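Local coordinates for protein alginate lyase (Chitinophaga sp. MD30, PDB 6KCW) that cleaves alginate by lyase chemistry, as a calcium-containing bacterial member of polysaccharide lyase family 36, at residues A[93-105]-A[109-121]. Residues are numbered along the deposited sequence; the frame is centred on the assembly and turned at random.
Sequences GFGFSIGEGNTGG and WDGNGGTLRMMWY. With PO4 (phosphate ion), chain B.
Phe96 and Leu116 exchange both backbone bonds of an antiparallel hydrogen-bonded pair, Phe96 N to Leu116 O at 2.9 Å and Leu116 N to Phe96 O at 2.8 Å. Ile98 and Gly114 repeat the pattern, and Ile98 O is gripped twice: Gly114 N and Gly101 N, the latter closing a type II' turn, reach it one from each side of its carbonyl plane. Within the turn, Glu100 N gives Asn112 O a nearly straight bond (2.8 Å, 174°), while Asn112 N is taken by Asp110 OD1 in an Asx turn. These neighbouring strands belong to an antiparallel sheet of the concanavalin-like fold, with strand 94-99 lying between 113-122 and 206-215; Ser97 OG bonds to Asn208 of the latter. After the turn, residues 101-104 pass over the Thr115 and Arg117 side of the sheet. Thr115 OG1 lies 2.9 Å from Asn102 O, but a competing acceptor leaves this bond unsettled. With Thr103 OG1 between its backbone N and carbonyl carbon (chi1 67°), CG2 sits 3.7 Å above the centre of the Arg117 guanidinium. At that group's edge, in plane, Arg117 NH2 donates to O1 of a phosphate ion, probably from the crystallisation liquor (3.2 Å, 170°), which Lys91, Tyr133 and, weakly, Gly104 N also hold; NH1 bonds to His212. A leucine in place of Arg117 would probably leave His212 ND1 and the phosphate each short of a partner and deprive Thr103 CG2 of its flat seat.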
loop_
_atom_site.group_PDB
_atom_site.type_symbol
_atom_site.label_atom_id
_atom_site.label_comp_id
_atom_site.label_asym_id
_atom_site.label_seq_id
_atom_site.Cartn_x
_atom_site.Cartn_y
_atom_site.Cartn_z
ATOM N N GLY A 93 0.027 3.094 -3.119
ATOM C CA GLY A 93 0.748 1.941 -3.632
ATOM C C GLY A 93 0.287 0.598 -3.080
ATOM O O GLY A 93 -0.725 0.468 -2.411
ATOM N N PHE A 94 1.098 -0.411 -3.365
ATOM C CA PHE A 94 0.744 -1.807 -3.166
ATOM C C PHE A 94 1.477 -2.372 -1.959
ATOM O O PHE A 94 2.697 -2.232 -1.847
ATOM C CB PHE A 94 1.074 -2.612 -4.425
ATOM C CG PHE A 94 0.221 -2.237 -5.613
ATOM C CD1 PHE A 94 0.541 -1.140 -6.390
ATOM C CD2 PHE A 94 -0.910 -2.974 -5.931
ATOM C CE1 PHE A 94 -0.247 -0.792 -7.477
ATOM C CE2 PHE A 94 -1.701 -2.635 -7.013
ATOM C CZ PHE A 94 -1.381 -1.540 -7.786
ATOM N N GLY A 95 0.720 -2.992 -1.052
ATOM C CA GLY A 95 1.272 -3.641 0.113
ATOM C C GLY A 95 0.664 -5.008 0.361
ATOM O O GLY A 95 0.063 -5.607 -0.535
ATOM N N PHE A 96 0.803 -5.506 1.590
ATOM C CA PHE A 96 0.378 -6.853 1.937
ATOM C C PHE A 96 -0.352 -6.828 3.264
ATOM O O PHE A 96 -0.180 -5.912 4.073
ATOM C CB PHE A 96 1.566 -7.822 2.023
ATOM C CG PHE A 96 2.264 -8.047 0.704
ATOM C CD1 PHE A 96 1.713 -8.891 -0.250
ATOM C CD2 PHE A 96 3.468 -7.419 0.420
ATOM C CE1 PHE A 96 2.351 -9.102 -1.467
ATOM C CE2 PHE A 96 4.118 -7.632 -0.793
ATOM C CZ PHE A 96 3.561 -8.479 -1.734
ATOM N N SER A 97 -1.165 -7.864 3.479
ATOM C CA SER A 97 -1.898 -8.050 4.717
ATOM C C SER A 97 -1.760 -9.490 5.186
ATOM O O SER A 97 -2.075 -10.423 4.443
ATOM C CB SER A 97 -3.368 -7.743 4.531
ATOM O OG SER A 97 -3.926 -8.839 3.844
ATOM N N ILE A 98 -1.354 -9.662 6.437
ATOM C CA ILE A 98 -1.230 -10.970 7.069
ATOM C C ILE A 98 -2.424 -11.189 7.989
ATOM O O ILE A 98 -2.883 -10.254 8.658
ATOM C CB ILE A 98 0.105 -11.073 7.835
ATOM C CG1 ILE A 98 1.263 -11.181 6.843
ATOM C CG2 ILE A 98 0.102 -12.247 8.793
ATOM C CD1 ILE A 98 2.628 -11.285 7.502
ATOM N N GLY A 99 -2.944 -12.420 8.001
ATOM C CA GLY A 99 -4.039 -12.783 8.895
ATOM C C GLY A 99 -5.281 -11.934 8.707
ATOM O O GLY A 99 -5.789 -11.759 7.595
ATOM N N GLU A 100 -5.793 -11.407 9.824
ATOM C CA GLU A 100 -6.953 -10.516 9.816
ATOM C C GLU A 100 -6.656 -9.177 9.140
ATOM O O GLU A 100 -7.573 -8.362 8.998
ATOM C CB GLU A 100 -7.459 -10.289 11.262
ATOM C CG GLU A 100 -8.404 -11.386 11.807
ATOM C CD GLU A 100 -8.819 -11.210 13.290
ATOM O OE1 GLU A 100 -9.168 -12.243 13.907
ATOM O OE2 GLU A 100 -8.804 -10.075 13.848
ATOM N N GLY A 101 -5.406 -8.928 8.734
ATOM C CA GLY A 101 -5.030 -7.696 8.051
ATOM C C GLY A 101 -5.307 -6.412 8.814
ATOM O O GLY A 101 -5.974 -5.512 8.299
ATOM N N ASN A 102 -4.784 -6.305 10.033
ATOM C CA ASN A 102 -5.125 -5.180 10.893
ATOM C C ASN A 102 -4.763 -3.843 10.259
ATOM O O ASN A 102 -3.662 -3.662 9.720
ATOM C CB ASN A 102 -4.460 -5.350 12.254
ATOM C CG ASN A 102 -5.079 -6.484 13.028
ATOM O OD1 ASN A 102 -5.013 -7.631 12.586
ATOM N ND2 ASN A 102 -5.753 -6.170 14.149
ATOM N N THR A 103 -5.746 -2.944 10.271
ATOM C CA THR A 103 -5.680 -1.560 9.808
ATOM C C THR A 103 -6.670 -0.760 10.651
ATOM O O THR A 103 -7.281 -1.283 11.588
ATOM C CB THR A 103 -6.045 -1.400 8.319
ATOM O OG1 THR A 103 -7.433 -1.707 8.140
ATOM C CG2 THR A 103 -5.225 -2.292 7.412
ATOM N N GLY A 104 -6.881 0.502 10.280
ATOM C CA GLY A 104 -7.866 1.294 11.005
ATOM C C GLY A 104 -7.363 1.627 12.395
ATOM O O GLY A 104 -6.171 1.836 12.630
ATOM N N GLY A 105 -8.269 1.680 13.343
ATOM C CA GLY A 105 -7.778 1.881 14.688
ATOM C C GLY A 105 -7.541 0.558 15.377
ATOM O O GLY A 105 -7.546 0.485 16.603
ATOM N N TRP A 109 -2.194 -5.889 18.197
ATOM C CA TRP A 109 -1.927 -6.379 19.550
ATOM C C TRP A 109 -2.617 -7.706 19.843
ATOM O O TRP A 109 -2.135 -8.475 20.686
ATOM C CB TRP A 109 -2.359 -5.342 20.580
ATOM C CG TRP A 109 -1.610 -4.067 20.492
ATOM C CD1 TRP A 109 -0.374 -3.884 19.957
ATOM C CD2 TRP A 109 -2.043 -2.780 20.956
ATOM N NE1 TRP A 109 -0.005 -2.564 20.059
ATOM C CE2 TRP A 109 -1.017 -1.865 20.664
ATOM C CE3 TRP A 109 -3.197 -2.315 21.593
ATOM C CZ2 TRP A 109 -1.110 -0.510 20.986
ATOM C CZ3 TRP A 109 -3.286 -0.970 21.899
ATOM C CH2 TRP A 109 -2.249 -0.088 21.602
ATOM N N ASP A 110 -3.740 -7.998 19.183
ATOM C CA ASP A 110 -4.434 -9.248 19.466
ATOM C C ASP A 110 -3.773 -10.442 18.801
ATOM O O ASP A 110 -4.303 -11.552 18.890
ATOM C CB ASP A 110 -5.919 -9.156 19.067
ATOM C CG ASP A 110 -6.148 -9.097 17.556
ATOM O OD1 ASP A 110 -5.165 -8.982 16.802
ATOM O OD2 ASP A 110 -7.336 -9.132 17.127
ATOM N N GLY A 111 -2.636 -10.232 18.136
ATOM C CA GLY A 111 -1.839 -11.320 17.602
ATOM C C GLY A 111 -2.439 -12.043 16.419
ATOM O O GLY A 111 -1.960 -13.130 16.068
ATOM N N ASN A 112 -3.452 -11.455 15.772
ATOM C CA ASN A 112 -4.231 -12.106 14.727
ATOM C C ASN A 112 -4.041 -11.491 13.344
ATOM O O ASN A 112 -4.700 -11.933 12.398
ATOM C CB ASN A 112 -5.739 -12.068 15.076
ATOM C CG ASN A 112 -6.082 -12.848 16.341
ATOM O OD1 ASN A 112 -5.421 -13.824 16.682
ATOM N ND2 ASN A 112 -7.132 -12.421 17.035
ATOM N N GLY A 113 -3.204 -10.474 13.194
ATOM C CA GLY A 113 -2.946 -9.959 11.859
ATOM C C GLY A 113 -2.274 -8.609 11.880
ATOM O O GLY A 113 -2.099 -7.980 12.924
ATOM N N GLY A 114 -1.883 -8.172 10.685
ATOM C CA GLY A 114 -1.326 -6.847 10.481
ATOM C C GLY A 114 -1.299 -6.535 9.002
ATOM O O GLY A 114 -1.791 -7.311 8.181
ATOM N N THR A 115 -0.731 -5.372 8.669
ATOM C CA THR A 115 -0.504 -4.989 7.275
ATOM C C THR A 115 0.844 -4.302 7.113
ATOM O O THR A 115 1.359 -3.663 8.035
ATOM C CB THR A 115 -1.563 -4.033 6.715
ATOM O OG1 THR A 115 -1.741 -2.934 7.620
ATOM C CG2 THR A 115 -2.870 -4.754 6.448
ATOM N N LEU A 116 1.397 -4.426 5.902
ATOM C CA LEU A 116 2.552 -3.663 5.451
ATOM C C LEU A 116 2.023 -2.777 4.323
ATOM O O LEU A 116 1.791 -3.257 3.212
ATOM C CB LEU A 116 3.673 -4.599 4.989
ATOM C CG LEU A 116 5.158 -4.190 4.951
ATOM C CD1 LEU A 116 6.014 -5.333 4.418
ATOM C CD2 LEU A 116 5.379 -2.924 4.118
ATOM N N ARG A 117 1.792 -1.498 4.615
ATOM C CA ARG A 117 1.420 -0.516 3.600
ATOM C C ARG A 117 2.367 0.674 3.689
ATOM O O ARG A 117 3.272 0.718 4.532
ATOM C CB ARG A 117 -0.041 -0.049 3.746
ATOM C CG ARG A 117 -1.059 -1.155 3.550
ATOM C CD ARG A 117 -2.481 -0.709 3.924
ATOM N NE ARG A 117 -2.532 -0.058 5.224
ATOM C CZ ARG A 117 -3.581 0.619 5.678
ATOM N NH1 ARG A 117 -4.683 0.733 4.948
ATOM N NH2 ARG A 117 -3.529 1.188 6.871
ATOM N N MET A 118 2.152 1.647 2.802
ATOM C CA MET A 118 3.004 2.824 2.718
ATOM C C MET A 118 2.137 4.068 2.604
ATOM O O MET A 118 1.049 4.034 2.018
ATOM C CB MET A 118 3.981 2.747 1.515
ATOM C CG MET A 118 5.046 3.858 1.495
ATOM S SD MET A 118 6.250 3.742 0.146
ATOM C CE MET A 118 5.193 4.105 -1.273
ATOM N N MET A 119 2.634 5.169 3.167
ATOM C CA MET A 119 1.933 6.443 3.133
ATOM C C MET A 119 2.848 7.533 2.599
ATOM O O MET A 119 4.074 7.415 2.626
ATOM C CB MET A 119 1.444 6.872 4.519
ATOM C CG MET A 119 0.432 5.966 5.150
ATOM S SD MET A 119 -0.163 6.726 6.672
ATOM C CE MET A 119 -0.880 8.280 6.135
ATOM N N TRP A 120 2.231 8.604 2.106
ATOM C CA TRP A 120 2.891 9.898 2.077
ATOM C C TRP A 120 2.350 10.721 3.244
ATOM O O TRP A 120 1.289 10.420 3.800
ATOM C CB TRP A 120 2.694 10.602 0.727
ATOM C CG TRP A 120 1.443 11.380 0.614
ATOM C CD1 TRP A 120 1.278 12.704 0.889
ATOM C CD2 TRP A 120 0.166 10.895 0.185
ATOM N NE1 TRP A 120 -0.027 13.076 0.669
ATOM C CE2 TRP A 120 -0.732 11.982 0.238
ATOM C CE3 TRP A 120 -0.309 9.645 -0.228
ATOM C CZ2 TRP A 120 -2.078 11.859 -0.116
ATOM C CZ3 TRP A 120 -1.643 9.525 -0.582
ATOM C CH2 TRP A 120 -2.511 10.628 -0.525
ATOM N N TYR A 121 3.117 11.729 3.655
ATOM C CA TYR A 121 2.817 12.406 4.911
ATOM C C TYR A 121 3.449 13.791 4.907
ATOM O O TYR A 121 4.582 13.957 4.444
ATOM C CB TYR A 121 3.332 11.584 6.101
ATOM C CG TYR A 121 2.886 12.066 7.478
ATOM C CD1 TYR A 121 1.625 11.762 7.969
ATOM C CD2 TYR A 121 3.753 12.779 8.305
ATOM C CE1 TYR A 121 1.227 12.185 9.229
ATOM C CE2 TYR A 121 3.363 13.202 9.569
ATOM C CZ TYR A 121 2.098 12.906 10.020
ATOM O OH TYR A 121 1.706 13.323 11.272
HETATM P P PO4 B . -5.470 3.670 9.561
HETATM O O1 PO4 B . -5.848 2.931 8.303
HETATM O O2 PO4 B . -6.719 3.940 10.371
HETATM O O3 PO4 B . -4.877 5.023 9.240
HETATM O O4 PO4 B . -4.516 2.805 10.400
#